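Local coordinates for protein CcbJ (Streptomyces caelestis, PDB 4HGZ) that probably transfers a methyl group from S-adenosyl-L-methionine to a nitrogen of its substrate, as an N-methyltransferase of the AdoMet-dependent family, at residues Gly72-Phe78 with Lys99-Ala104. Sequence-based numbering, arbitrary orientation.
Sequences GTGRVAF and KLREKA
The ammonium NZ of K103 donates a hydrogen bond of 2.9 Å to the carbonyl O of T73. It reaches this oxygen from above the carbonyl plane, 36° out of it. A bend at chi3 (61°) turns the end of the lysine chain towards the oxygen, while CE of K103 passes 3.8 Å from CE2 of F78. Alongside this bond, the CD1 methyl of L100 packs against both CA of G74, at 3.6 Å, and the CE2 and CZ atoms of F78. The far part of that ring runs on to A104, where CE1 of F78 stands 4.1 Å from CB of A104. V113 also touches F78, and H107 stacks on its ring.

G72, G74 and A77 fit the GxGxxA pattern of the Rossmann-like methyltransferase fold, in which a glycine-rich loop leads from the strand 66-69 into the helix 77-82. R75 of this loop binds S-adenosyl-L-homocysteine, as does E91, which accepts a hydrogen bond from G72 N. The cofactor loop is thus fastened to the helix 94-106 by one charged hydrogen bond beside an apolar contact of L100 and F78.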
# COMPACT_ATOMS: atom_id res chain seq x y z
N GLY C 72 35.50 -4.70 10.74
CA GLY C 72 35.29 -5.90 9.92
C GLY C 72 36.56 -6.42 9.26
O GLY C 72 37.55 -6.67 9.93
N THR C 73 36.53 -6.59 7.94
CA THR C 73 37.70 -7.08 7.22
C THR C 73 38.46 -5.95 6.53
O THR C 73 39.31 -6.20 5.67
CB THR C 73 37.34 -8.14 6.17
OG1 THR C 73 36.45 -7.57 5.20
CG2 THR C 73 36.69 -9.35 6.82
N GLY C 74 38.16 -4.71 6.90
CA GLY C 74 38.93 -3.56 6.42
C GLY C 74 38.35 -2.84 5.22
O GLY C 74 39.08 -2.16 4.48
N ARG C 75 37.05 -2.97 5.03
CA ARG C 75 36.38 -2.38 3.88
C ARG C 75 36.70 -0.89 3.74
O ARG C 75 36.94 -0.40 2.63
CB ARG C 75 34.87 -2.59 3.97
CG ARG C 75 34.13 -2.03 2.80
CD ARG C 75 32.63 -2.23 2.94
NE ARG C 75 32.06 -1.51 4.08
CZ ARG C 75 31.62 -0.26 4.02
NH1 ARG C 75 31.69 0.43 2.89
NH2 ARG C 75 31.10 0.31 5.11
N VAL C 76 36.70 -0.18 4.86
CA VAL C 76 37.05 1.23 4.88
C VAL C 76 38.52 1.45 5.27
O VAL C 76 39.15 2.41 4.81
CB VAL C 76 36.15 2.00 5.86
CG1 VAL C 76 36.35 3.50 5.71
CG2 VAL C 76 34.68 1.62 5.65
N ALA C 77 39.06 0.56 6.09
CA ALA C 77 40.41 0.73 6.64
C ALA C 77 41.51 0.69 5.57
O ALA C 77 42.43 1.50 5.59
CB ALA C 77 40.69 -0.31 7.74
N PHE C 78 41.40 -0.24 4.63
CA PHE C 78 42.43 -0.33 3.60
C PHE C 78 42.42 0.85 2.61
O PHE C 78 43.47 1.40 2.28
CB PHE C 78 42.38 -1.68 2.89
CG PHE C 78 42.79 -2.82 3.76
CD1 PHE C 78 44.08 -2.89 4.25
CD2 PHE C 78 41.88 -3.79 4.13
CE1 PHE C 78 44.46 -3.93 5.07
CE2 PHE C 78 42.26 -4.82 4.95
CZ PHE C 78 43.55 -4.90 5.42
N LYS C 99 41.09 -12.21 9.59
CA LYS C 99 41.17 -11.93 8.16
C LYS C 99 41.77 -10.55 7.88
O LYS C 99 42.62 -10.41 7.01
CB LYS C 99 39.81 -12.04 7.50
CG LYS C 99 39.58 -13.35 6.81
CD LYS C 99 38.79 -13.16 5.54
CE LYS C 99 39.18 -14.20 4.49
NZ LYS C 99 38.75 -13.80 3.12
N LEU C 100 41.31 -9.54 8.60
CA LEU C 100 41.90 -8.23 8.46
C LEU C 100 43.42 -8.32 8.63
O LEU C 100 44.17 -7.68 7.89
CB LEU C 100 41.29 -7.26 9.47
CG LEU C 100 41.97 -5.89 9.49
CD1 LEU C 100 41.56 -5.12 8.27
CD2 LEU C 100 41.60 -5.10 10.72
N ARG C 101 43.88 -9.11 9.60
CA ARG C 101 45.31 -9.25 9.86
C ARG C 101 46.03 -9.89 8.69
O ARG C 101 47.14 -9.50 8.32
CB ARG C 101 45.55 -10.10 11.10
CG ARG C 101 45.30 -9.39 12.40
CD ARG C 101 46.19 -9.98 13.47
NE ARG C 101 45.91 -9.44 14.79
CZ ARG C 101 45.27 -10.12 15.73
NH1 ARG C 101 44.85 -11.34 15.48
NH2 ARG C 101 45.06 -9.57 16.92
N GLU C 102 45.40 -10.90 8.11
CA GLU C 102 45.96 -11.62 6.98
C GLU C 102 46.11 -10.68 5.79
O GLU C 102 47.19 -10.53 5.23
CB GLU C 102 45.04 -12.79 6.63
CG GLU C 102 45.66 -13.87 5.77
CD GLU C 102 44.73 -15.06 5.58
OE1 GLU C 102 43.63 -15.06 6.20
OE2 GLU C 102 45.09 -15.98 4.82
N LYS C 103 45.01 -10.03 5.41
CA LYS C 103 45.01 -9.06 4.32
C LYS C 103 46.01 -7.94 4.55
O LYS C 103 46.70 -7.50 3.63
CB LYS C 103 43.61 -8.50 4.10
CG LYS C 103 42.66 -9.50 3.45
CD LYS C 103 41.20 -9.14 3.67
CE LYS C 103 40.85 -7.80 3.07
NZ LYS C 103 39.38 -7.55 3.10
N ALA C 104 46.10 -7.48 5.80
CA ALA C 104 47.04 -6.43 6.16
C ALA C 104 48.48 -6.84 5.83
O ALA C 104 49.26 -6.04 5.34
CB ALA C 104 46.91 -6.07 7.63